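Polynucleotide 5'-triphosphatase (Acanthamoeba polyphaga mimivirus, PDB 3BGY) removes the terminal phosphate from the 5'-triphosphate end of mRNA, as the N-terminal tunnel-type triphosphatase domain of a multifunctional capping enzyme. Local coordinates at residues E123-N128 / T147-L152; K81-V86 / K127-G132; L36-S41 / L213-K218; L72-I77 / V86-Q91. One frame throughout, in Å; residues are numbered along the deposited sequence.

Contact 1 of 4, residues E123-N128 / T147-L152. With ACT (acetate ion), chain D.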
# COMPACT_ATOMS: atom_id res chain seq x y z
N GLU A 123 -4.10 -11.43 -4.21
CA GLU A 123 -4.91 -10.52 -3.40
C GLU A 123 -5.58 -9.53 -4.32
O GLU A 123 -4.95 -9.00 -5.25
CB GLU A 123 -4.06 -9.81 -2.35
CG GLU A 123 -3.62 -10.74 -1.21
CD GLU A 123 -2.78 -10.06 -0.14
OE1 GLU A 123 -2.51 -8.84 -0.25
OE2 GLU A 123 -2.35 -10.77 0.79
N ILE A 124 -6.87 -9.31 -4.10
CA ILE A 124 -7.67 -8.43 -4.95
C ILE A 124 -8.41 -7.42 -4.10
O ILE A 124 -9.02 -7.77 -3.09
CB ILE A 124 -8.71 -9.25 -5.76
CG1 ILE A 124 -8.01 -10.36 -6.56
CG2 ILE A 124 -9.49 -8.35 -6.68
CD1 ILE A 124 -8.93 -11.19 -7.44
N VAL A 125 -8.31 -6.14 -4.50
CA VAL A 125 -8.97 -5.08 -3.79
C VAL A 125 -9.58 -4.06 -4.73
O VAL A 125 -9.10 -3.84 -5.85
CB VAL A 125 -8.00 -4.26 -2.81
CG1 VAL A 125 -7.48 -5.13 -1.66
CG2 VAL A 125 -6.83 -3.62 -3.58
N TYR A 126 -10.67 -3.46 -4.28
CA TYR A 126 -11.30 -2.37 -5.01
C TYR A 126 -11.04 -1.16 -4.11
O TYR A 126 -11.45 -1.12 -2.95
CB TYR A 126 -12.80 -2.63 -5.22
CG TYR A 126 -13.51 -1.44 -5.83
CD1 TYR A 126 -13.40 -1.15 -7.20
CD2 TYR A 126 -14.25 -0.57 -5.00
CE1 TYR A 126 -14.02 0.01 -7.75
CE2 TYR A 126 -14.87 0.57 -5.53
CZ TYR A 126 -14.76 0.84 -6.90
OH TYR A 126 -15.37 1.96 -7.40
N LYS A 127 -10.38 -0.16 -4.69
CA LYS A 127 -9.99 1.03 -3.95
C LYS A 127 -10.85 2.20 -4.34
O LYS A 127 -10.84 2.61 -5.50
CB LYS A 127 -8.52 1.35 -4.26
CG LYS A 127 -7.52 0.32 -3.79
CD LYS A 127 -6.10 0.63 -4.29
CE LYS A 127 -5.30 1.52 -3.33
NZ LYS A 127 -5.96 2.81 -2.95
N ASN A 128 -11.64 2.70 -3.39
CA ASN A 128 -12.51 3.84 -3.66
C ASN A 128 -11.67 5.06 -3.30
O ASN A 128 -11.58 5.46 -2.13
CB ASN A 128 -13.81 3.78 -2.82
CG ASN A 128 -14.75 4.97 -3.07
OD1 ASN A 128 -14.36 6.00 -3.64
ND2 ASN A 128 -15.97 4.84 -2.60
N THR A 147 -8.28 5.60 3.71
CA THR A 147 -8.90 5.21 2.45
C THR A 147 -9.66 3.90 2.52
O THR A 147 -9.32 3.02 3.31
CB THR A 147 -7.87 5.23 1.29
OG1 THR A 147 -8.56 5.16 0.03
CG2 THR A 147 -6.86 4.12 1.41
N GLU A 148 -10.68 3.80 1.67
CA GLU A 148 -11.53 2.62 1.61
C GLU A 148 -10.96 1.63 0.61
O GLU A 148 -10.79 1.96 -0.56
CB GLU A 148 -12.93 3.03 1.20
CG GLU A 148 -13.96 1.93 1.28
CD GLU A 148 -15.32 2.35 0.71
OE1 GLU A 148 -15.47 3.51 0.25
OE2 GLU A 148 -16.24 1.52 0.76
N GLU A 149 -10.69 0.41 1.08
CA GLU A 149 -10.11 -0.63 0.26
C GLU A 149 -10.90 -1.87 0.59
O GLU A 149 -10.73 -2.46 1.66
CB GLU A 149 -8.61 -0.82 0.57
CG GLU A 149 -7.73 0.41 0.22
CD GLU A 149 -6.23 0.15 0.27
OE1 GLU A 149 -5.77 -0.85 -0.31
OE2 GLU A 149 -5.51 0.99 0.86
N ILE A 150 -11.73 -2.30 -0.36
CA ILE A 150 -12.58 -3.47 -0.15
C ILE A 150 -11.91 -4.73 -0.68
O ILE A 150 -11.69 -4.85 -1.89
CB ILE A 150 -13.96 -3.24 -0.82
CG1 ILE A 150 -14.58 -1.94 -0.28
CG2 ILE A 150 -14.90 -4.46 -0.57
CD1 ILE A 150 -15.89 -1.51 -0.94
N PRO A 151 -11.62 -5.71 0.20
CA PRO A 151 -10.97 -6.93 -0.28
C PRO A 151 -11.99 -7.87 -0.87
O PRO A 151 -13.12 -7.97 -0.38
CB PRO A 151 -10.37 -7.53 1.00
CG PRO A 151 -10.47 -6.44 2.02
CD PRO A 151 -11.72 -5.73 1.66
N LEU A 152 -11.63 -8.51 -1.97
CA LEU A 152 -12.49 -9.50 -2.60
C LEU A 152 -11.83 -10.80 -2.20
O LEU A 152 -10.69 -11.05 -2.58
CB LEU A 152 -12.52 -9.33 -4.12
CG LEU A 152 -13.46 -8.29 -4.71
CD1 LEU A 152 -12.87 -6.88 -4.59
CD2 LEU A 152 -13.69 -8.64 -6.17
C ACT D . -15.67 1.72 -11.00
O ACT D . -16.51 2.01 -12.03
OXT ACT D . -15.66 2.37 -9.98
CH3 ACT D . -14.76 0.57 -11.10
O HOH W 1 -7.98 -10.75 -1.78

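Contact 2 of 4, residues K81-V86 / K127-G132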
# COMPACT_ATOMS: atom_id res chain seq x y z
N LYS A 81 -11.72 7.33 -11.47
CA LYS A 81 -10.47 7.38 -10.68
C LYS A 81 -10.34 6.28 -9.62
O LYS A 81 -9.33 6.21 -8.89
CB LYS A 81 -10.22 8.77 -10.05
CG LYS A 81 -10.14 9.92 -11.06
CD LYS A 81 -10.14 11.27 -10.35
CE LYS A 81 -10.20 12.43 -11.35
NZ LYS A 81 -11.44 12.46 -12.18
N ASN A 82 -11.34 5.39 -9.56
CA ASN A 82 -11.27 4.29 -8.62
C ASN A 82 -10.45 3.17 -9.24
O ASN A 82 -10.19 3.16 -10.45
CB ASN A 82 -12.67 3.87 -8.17
CG ASN A 82 -13.36 4.96 -7.41
OD1 ASN A 82 -12.72 5.66 -6.61
ND2 ASN A 82 -14.63 5.19 -7.71
N VAL A 83 -10.02 2.23 -8.40
CA VAL A 83 -9.06 1.25 -8.85
C VAL A 83 -9.41 -0.17 -8.48
O VAL A 83 -9.84 -0.41 -7.38
CB VAL A 83 -7.64 1.59 -8.21
CG1 VAL A 83 -6.58 0.53 -8.52
CG2 VAL A 83 -7.15 2.96 -8.71
N TYR A 84 -9.14 -1.10 -9.39
CA TYR A 84 -9.34 -2.54 -9.14
C TYR A 84 -7.91 -3.06 -9.23
O TYR A 84 -7.27 -2.99 -10.29
CB TYR A 84 -10.21 -3.19 -10.25
CG TYR A 84 -10.58 -4.65 -9.94
CD1 TYR A 84 -11.71 -4.97 -9.17
CD2 TYR A 84 -9.80 -5.70 -10.46
CE1 TYR A 84 -12.07 -6.34 -8.95
CE2 TYR A 84 -10.14 -7.05 -10.25
CZ TYR A 84 -11.27 -7.35 -9.49
OH TYR A 84 -11.62 -8.67 -9.30
N ARG A 85 -7.36 -3.49 -8.09
CA ARG A 85 -5.96 -3.93 -8.05
C ARG A 85 -5.75 -5.39 -7.67
O ARG A 85 -6.30 -5.86 -6.69
CB ARG A 85 -5.17 -3.05 -7.07
CG ARG A 85 -3.66 -3.35 -6.96
CD ARG A 85 -3.03 -2.56 -5.84
NE ARG A 85 -3.51 -3.00 -4.53
CZ ARG A 85 -3.17 -2.42 -3.37
NH1 ARG A 85 -2.35 -1.38 -3.35
NH2 ARG A 85 -3.66 -2.89 -2.24
N VAL A 86 -4.95 -6.09 -8.47
CA VAL A 86 -4.61 -7.47 -8.20
C VAL A 86 -3.12 -7.54 -7.81
O VAL A 86 -2.27 -6.96 -8.52
CB VAL A 86 -4.87 -8.37 -9.42
CG1 VAL A 86 -4.25 -9.74 -9.24
CG2 VAL A 86 -6.36 -8.50 -9.65
N LYS A 127 -10.38 -0.16 -4.69
CA LYS A 127 -9.99 1.03 -3.95
C LYS A 127 -10.85 2.20 -4.34
O LYS A 127 -10.84 2.61 -5.50
CB LYS A 127 -8.52 1.35 -4.26
CG LYS A 127 -7.52 0.32 -3.79
CD LYS A 127 -6.10 0.63 -4.29
CE LYS A 127 -5.30 1.52 -3.33
NZ LYS A 127 -5.96 2.81 -2.95
N ASN A 128 -11.64 2.70 -3.39
CA ASN A 128 -12.51 3.84 -3.66
C ASN A 128 -11.67 5.06 -3.30
O ASN A 128 -11.58 5.46 -2.13
CB ASN A 128 -13.81 3.78 -2.82
CG ASN A 128 -14.75 4.97 -3.07
OD1 ASN A 128 -14.36 6.00 -3.64
ND2 ASN A 128 -15.97 4.84 -2.60
N ARG A 129 -11.05 5.64 -4.33
CA ARG A 129 -10.19 6.79 -4.13
C ARG A 129 -10.90 8.09 -3.80
O ARG A 129 -10.26 9.05 -3.39
CB ARG A 129 -9.25 6.93 -5.33
CG ARG A 129 -8.25 5.78 -5.42
CD ARG A 129 -6.95 6.18 -6.10
NE ARG A 129 -5.89 5.21 -5.86
CZ ARG A 129 -4.75 5.14 -6.55
NH1 ARG A 129 -4.50 5.99 -7.54
NH2 ARG A 129 -3.86 4.20 -6.26
N GLY A 130 -12.23 8.08 -3.89
CA GLY A 130 -13.01 9.27 -3.61
C GLY A 130 -13.54 9.43 -2.20
O GLY A 130 -13.96 10.53 -1.83
N SER A 131 -13.50 8.37 -1.40
CA SER A 131 -14.01 8.41 -0.03
C SER A 131 -12.99 8.77 1.03
O SER A 131 -13.35 9.07 2.18
CB SER A 131 -14.60 7.05 0.33
OG SER A 131 -13.58 6.09 0.36
N GLY A 132 -11.73 8.72 0.65
CA GLY A 132 -10.67 9.01 1.58
C GLY A 132 -10.29 10.44 1.88
O GLY A 132 -10.47 11.33 1.04
O HOH W 2 -6.88 7.18 -9.23
O HOH W 3 -15.97 7.21 -5.32

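Contact 3 of 4, residues L36-S41 / L213-K218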
# COMPACT_ATOMS: atom_id res chain seq x y z
N LEU A 36 -12.04 0.72 5.94
CA LEU A 36 -11.17 1.89 5.92
C LEU A 36 -9.81 1.48 6.49
O LEU A 36 -9.72 0.61 7.37
CB LEU A 36 -11.78 3.04 6.74
CG LEU A 36 -13.06 3.69 6.20
CD1 LEU A 36 -13.63 4.65 7.24
CD2 LEU A 36 -12.77 4.45 4.92
N GLU A 37 -8.75 2.02 5.89
CA GLU A 37 -7.37 1.76 6.32
C GLU A 37 -6.81 3.09 6.72
O GLU A 37 -7.27 4.10 6.22
CB GLU A 37 -6.55 1.17 5.18
CG GLU A 37 -7.02 -0.24 4.73
CD GLU A 37 -7.17 -1.28 5.86
OE1 GLU A 37 -6.42 -1.24 6.86
OE2 GLU A 37 -8.05 -2.16 5.73
N PHE A 38 -5.87 3.10 7.66
CA PHE A 38 -5.29 4.35 8.14
C PHE A 38 -3.78 4.17 7.98
O PHE A 38 -3.17 3.28 8.58
CB PHE A 38 -5.69 4.56 9.60
CG PHE A 38 -5.25 5.88 10.18
CD1 PHE A 38 -3.93 6.06 10.62
CD2 PHE A 38 -6.16 6.92 10.33
CE1 PHE A 38 -3.51 7.25 11.22
CE2 PHE A 38 -5.75 8.15 10.93
CZ PHE A 38 -4.42 8.30 11.38
N GLU A 39 -3.17 5.15 7.31
CA GLU A 39 -1.76 5.06 6.98
C GLU A 39 -1.04 6.40 7.12
O GLU A 39 -1.62 7.43 6.77
CB GLU A 39 -1.72 4.62 5.49
CG GLU A 39 -0.44 4.75 4.69
CD GLU A 39 -0.61 4.31 3.24
OE1 GLU A 39 -0.91 3.12 2.99
OE2 GLU A 39 -0.44 5.16 2.34
N VAL A 40 0.17 6.37 7.66
CA VAL A 40 0.99 7.59 7.71
C VAL A 40 2.12 7.30 6.72
O VAL A 40 2.89 6.38 6.91
CB VAL A 40 1.55 7.90 9.09
CG1 VAL A 40 2.31 9.25 9.04
CG2 VAL A 40 0.42 8.02 10.10
N SER A 41 2.20 8.11 5.67
CA SER A 41 3.20 7.93 4.62
C SER A 41 4.36 8.91 4.83
O SER A 41 4.13 10.12 4.94
CB SER A 41 2.55 8.13 3.23
OG SER A 41 3.52 8.14 2.19
N LEU A 213 3.54 3.79 8.12
CA LEU A 213 3.15 3.20 9.40
C LEU A 213 1.65 2.98 9.22
O LEU A 213 0.88 3.95 9.15
CB LEU A 213 3.43 4.13 10.60
CG LEU A 213 2.83 3.62 11.93
CD1 LEU A 213 3.61 2.40 12.42
CD2 LEU A 213 2.82 4.70 12.98
N GLU A 214 1.23 1.72 9.10
CA GLU A 214 -0.19 1.40 8.92
C GLU A 214 -0.79 0.80 10.19
O GLU A 214 -0.17 -0.04 10.84
CB GLU A 214 -0.39 0.40 7.76
CG GLU A 214 0.44 0.69 6.51
CD GLU A 214 -0.29 0.42 5.21
OE1 GLU A 214 -1.19 -0.45 5.17
OE2 GLU A 214 0.06 1.08 4.21
N LEU A 215 -2.02 1.22 10.52
CA LEU A 215 -2.71 0.72 11.71
C LEU A 215 -3.39 -0.63 11.40
O LEU A 215 -3.81 -0.89 10.26
CB LEU A 215 -3.77 1.70 12.22
CG LEU A 215 -3.15 3.01 12.72
CD1 LEU A 215 -4.27 3.82 13.30
CD2 LEU A 215 -2.07 2.80 13.76
N ILE A 216 -3.43 -1.47 12.43
CA ILE A 216 -4.10 -2.78 12.40
C ILE A 216 -5.39 -2.57 13.23
O ILE A 216 -6.45 -3.13 12.90
CB ILE A 216 -3.20 -3.89 13.03
CG1 ILE A 216 -1.95 -4.11 12.18
CG2 ILE A 216 -3.98 -5.24 13.20
CD1 ILE A 216 -0.87 -4.95 12.87
N ASN A 217 -5.29 -1.78 14.30
CA ASN A 217 -6.45 -1.43 15.15
C ASN A 217 -6.26 0.04 15.51
O ASN A 217 -5.15 0.56 15.37
CB ASN A 217 -6.47 -2.21 16.46
CG ASN A 217 -6.59 -3.70 16.27
OD1 ASN A 217 -7.56 -4.17 15.68
ND2 ASN A 217 -5.60 -4.44 16.73
N LYS A 218 -7.34 0.70 15.91
CA LYS A 218 -7.31 2.11 16.34
C LYS A 218 -6.40 2.24 17.55
O LYS A 218 -6.25 1.29 18.33
CB LYS A 218 -8.73 2.57 16.75
CG LYS A 218 -8.87 4.04 17.23
CD LYS A 218 -10.10 4.27 18.16
CE LYS A 218 -10.07 3.37 19.42
NZ LYS A 218 -10.85 3.93 20.59
O HOH W 4 -4.92 0.44 8.15
O HOH W 5 -7.11 -2.10 9.62

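Contact 4 of 4, residues L72-I77 / V86-Q91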
# COMPACT_ATOMS: atom_id res chain seq x y z
N LEU A 72 3.91 -8.51 -7.68
CA LEU A 72 3.56 -7.61 -8.77
C LEU A 72 2.12 -7.10 -8.60
O LEU A 72 1.17 -7.90 -8.51
CB LEU A 72 3.68 -8.35 -10.13
CG LEU A 72 3.24 -7.53 -11.34
CD1 LEU A 72 4.14 -6.36 -11.55
CD2 LEU A 72 3.16 -8.40 -12.59
N ASP A 73 1.95 -5.78 -8.52
CA ASP A 73 0.63 -5.16 -8.44
C ASP A 73 0.19 -4.71 -9.82
O ASP A 73 0.93 -4.01 -10.51
CB ASP A 73 0.64 -3.88 -7.59
CG ASP A 73 0.45 -4.13 -6.12
OD1 ASP A 73 0.15 -5.27 -5.74
OD2 ASP A 73 0.57 -3.17 -5.34
N ILE A 74 -1.03 -5.08 -10.21
CA ILE A 74 -1.56 -4.67 -11.51
C ILE A 74 -2.80 -3.89 -11.14
O ILE A 74 -3.75 -4.43 -10.57
CB ILE A 74 -1.93 -5.87 -12.43
CG1 ILE A 74 -0.71 -6.75 -12.67
CG2 ILE A 74 -2.37 -5.36 -13.81
CD1 ILE A 74 -0.69 -7.99 -11.82
N SER A 75 -2.77 -2.59 -11.42
CA SER A 75 -3.90 -1.75 -11.09
C SER A 75 -4.68 -1.33 -12.32
O SER A 75 -4.09 -0.80 -13.27
CB SER A 75 -3.43 -0.48 -10.39
OG SER A 75 -2.77 -0.77 -9.17
N LEU A 76 -5.99 -1.57 -12.30
CA LEU A 76 -6.87 -1.11 -13.38
C LEU A 76 -7.48 0.17 -12.87
O LEU A 76 -8.17 0.17 -11.84
CB LEU A 76 -7.97 -2.11 -13.69
CG LEU A 76 -7.56 -3.53 -14.00
CD1 LEU A 76 -8.85 -4.29 -14.32
CD2 LEU A 76 -6.57 -3.61 -15.18
N ILE A 77 -7.22 1.26 -13.58
CA ILE A 77 -7.68 2.60 -13.18
C ILE A 77 -8.82 3.04 -14.07
O ILE A 77 -8.67 3.25 -15.26
CB ILE A 77 -6.51 3.60 -13.22
CG1 ILE A 77 -5.34 3.05 -12.39
CG2 ILE A 77 -6.95 4.99 -12.63
CD1 ILE A 77 -4.00 3.63 -12.78
N VAL A 86 -4.95 -6.09 -8.47
CA VAL A 86 -4.61 -7.47 -8.20
C VAL A 86 -3.12 -7.54 -7.81
O VAL A 86 -2.27 -6.96 -8.52
CB VAL A 86 -4.87 -8.37 -9.42
CG1 VAL A 86 -4.25 -9.74 -9.24
CG2 VAL A 86 -6.36 -8.50 -9.65
N SER A 87 -2.80 -8.21 -6.71
CA SER A 87 -1.41 -8.39 -6.30
C SER A 87 -1.06 -9.87 -6.49
O SER A 87 -1.72 -10.72 -5.90
CB SER A 87 -1.21 -8.02 -4.83
OG SER A 87 -1.68 -6.70 -4.59
N LEU A 88 -0.04 -10.15 -7.29
CA LEU A 88 0.41 -11.52 -7.57
C LEU A 88 1.63 -11.81 -6.72
O LEU A 88 2.68 -11.18 -6.93
CB LEU A 88 0.73 -11.68 -9.05
CG LEU A 88 -0.42 -11.45 -10.03
CD1 LEU A 88 0.08 -11.65 -11.46
CD2 LEU A 88 -1.57 -12.43 -9.74
N PHE A 89 1.52 -12.78 -5.80
CA PHE A 89 2.61 -13.13 -4.90
C PHE A 89 3.41 -14.36 -5.31
O PHE A 89 4.51 -14.59 -4.81
CB PHE A 89 2.08 -13.33 -3.47
CG PHE A 89 1.66 -12.05 -2.80
CD1 PHE A 89 0.36 -11.55 -2.97
CD2 PHE A 89 2.56 -11.34 -1.96
CE1 PHE A 89 -0.06 -10.37 -2.32
CE2 PHE A 89 2.13 -10.15 -1.30
CZ PHE A 89 0.83 -9.67 -1.48
N ASN A 90 2.84 -15.17 -6.20
CA ASN A 90 3.56 -16.38 -6.63
C ASN A 90 4.55 -15.99 -7.75
O ASN A 90 4.14 -15.52 -8.79
CB ASN A 90 2.54 -17.42 -7.10
CG ASN A 90 3.19 -18.69 -7.58
OD1 ASN A 90 3.60 -18.77 -8.73
ND2 ASN A 90 3.31 -19.67 -6.70
N GLN A 91 5.85 -16.21 -7.51
CA GLN A 91 6.90 -15.83 -8.47
C GLN A 91 6.82 -16.47 -9.85
O GLN A 91 7.08 -15.80 -10.85
CB GLN A 91 8.30 -16.01 -7.86
CG GLN A 91 8.47 -15.41 -6.45
CD GLN A 91 8.17 -13.92 -6.37
OE1 GLN A 91 8.83 -13.10 -7.02
NE2 GLN A 91 7.13 -13.57 -5.60

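Contact 1 of 4, residues E123-N128 / T147-L152
Y126 has an aliphatic neighbour at its base, where L152 CD1 approaches Y126 CB (4.3 Å), and another at its ring edge, where I150 CD1 comes up to CD2, near the ring plane. With CG anti to the backbone N (chi1 173°), the ring is carried out from the sheet toward the N128 end. Y126 OH donates to OXT of an acetate, probably from the crystallisation liquor, at 2.6 Å and in the plane of the ring. On the same face the branch of I124 meets L152 at an angle, CG2 being 4.1 Å from L152 CB, and Y84 on the next strand packs against both residues. Backbone pairing sets these positions: Y126 and I150 exchange two N-H...O=C bonds, Y126 N to I150 O and I150 N to Y126 O, both 2.9 Å. The strands form a beta hairpin of the closed antiparallel barrel that makes the tunnel of this triphosphatase, their short axes running at 149°. V125, K127, E149 and P151 share the other face, which probably looks into the tunnel at K127 and E149. These two run side by side, stem against stem, K127 CG 4.0 Å from E149 CG. Their charged ends remain beyond salt-bridge range, with K127 NZ 4.2 Å from E149 OE2. At one end N128 crosses E148, its OD1 taken by G130 N, while OE1 of E148 is held by the hydroxyl of S131. At the other end a water bridges I124 N and L152 O, beside the direct bond from L152 N to I124 O.

Contact 2 of 4, residues K81-V86 / K127-G132
N82 and V83 meet K127 and R129 where strand 83-88 begins and strand 122-136 turns a corner. V83 and K127 form an antiparallel hydrogen-bonded pair: K127 N reaches V83 O at 2.8 Å, nearly straight at 176°, and V83 N reaches K127 O at 3.0 Å, in the carbonyl plane. Past this pair, toward the corner, a side chain takes over from the backbone. OD1 of N82 receives a weak bond from R129 N, 2.8 Å long but bent to 129°. N128 OD1 is satisfied separately: its bond from G130 N (3.0 Å) closes an Asx turn inside the type I turn N128-S131, and it also accepts from a water that takes a weak bond from N82 ND2. A second water joins K81 O to R129 NH1. The apolar share falls to V83, whose CG2 sits over the centre of the R129 guanidinium face, 3.8 Å above its plane. The R85 guanidinium likewise has the K127 chain over one face, with R85 NH1 4.1 Å from K127 CE. One face of each arginine thus rests on aliphatic carbon, while R85 has long, weak ion pairs with E149 and D73; the gathering of basic groups is consistent with a tunnel that accepts a triphosphate.

Contact 3 of 4, residues L36-S41 / L213-K218
F38, E39 and V40 pair with L213, E214 and L215 in an antiparallel backbone contact that closes the barrel, joining its first strand, 36-42, to its last, 208-215. The short axes run at 165°, 4.8 Å apart at their closest. V40 and L213 form the hydrogen-bonded pair: V40 N to L213 O and L213 N to V40 O are both 2.9 Å. A third bond, L215 N to F38 O at 3.1 Å, is nearly straight at both ends. Beyond it the strands part and a water steps in, accepting from F38 N and lying 2.7 Å from L215 O and 2.6 Å from E37 OE1. This seam completes the eight-stranded tunnel of the triphosphatase, and it has two unlike faces. On the outer one, F38 and L215 lie alongside each other, pointing the same way. F38 CD1 comes to 3.5 Å from L215 CD1, the leucine methyl meeting the ring obliquely; Y30 of helix 17-32 touches both residues, while helix 221-235 packs on V40 and L213 with L228. F38 CG anti to the backbone N (chi1 -175°) is what carries the ring over beside L215. The inner face bears acids. E39 and E214 stand side by side, their carboxylate planes 34° apart, with E39 OE1 2.6 Å from E214 OE2; since E214 was deposited in two conformers, that closeness is doubtful. E214 OE1 also has a long, weak ion pair with R187. Glutamates on the first and last strands bind the metal in relatives of this fold, and E37, E39 and E214 are placed consistently with such a site.

Contact 4 of 4, residues L72-I77 / V86-Q91
I74, L88 and V86 give up the most surface here, and all three project from one face of the paired strands. I74 CD1 is the link: it meets L88 CD1 at 3.8 Å, the two chains crossing at an angle, and it sits equally far, 3.8 Å, from V86 O. A chi2 of 101°, well off a staggered value, carries CD1 of I74 over toward L88. V86, directly opposite I74, is tied to it by backbone bonds in both directions, I74 N to V86 O (2.8 Å) and V86 N to I74 O (2.9 Å). L88 is tied to L72 in the same manner, L88 N to L72 O at 2.8 Å and L72 N to L88 O at 3.0 Å. I113 of helix 106-115 packs on I74 and V86, and I122 on V86 and L88, so the apolar face is buried in the layer between barrel and helix. The reverse face is polar. Between the two hydrogen-bonded pairs, D73 and S87 form a non-hydrogen-bonded pair whose side chains join instead: S87 OG donates to D73 OD1 at 2.6 Å, arriving on the syn side, 31° out of the carboxylate plane. D73 OD2 has long, weak ion pairs with K175 and R85. Strands 66-77 and 83-88, consecutive in the chain and antiparallel (short axes at 160°), form a beta hairpin with an apolar face backed by a helix and a hydrophilic face that probably lines the lumen, consistent with a tunnel triphosphatase.

Contacts 4, 2 and 1 follow one another round a single barrel wall: strand 83-88 serves the first two and strand 122-136 the last two. The centres of contacts 1 and 2 are about 7 Å apart, and V125 O lies 2.9 Å from R85 N. Contact 4 meets contact 1 where E123 O approaches S87 N at 2.7 Å. Contact 3 joins through strand 142-152, with T147 O 2.8 Å from E37 N, and shuts the ring about 21 Å from contact 4, centre to centre. R85, K127, E149, E37 and E39 probably all turn to the tunnel, bases and acids together. The acetate bonded to Y126 is about 4 Å from the N82 side chain.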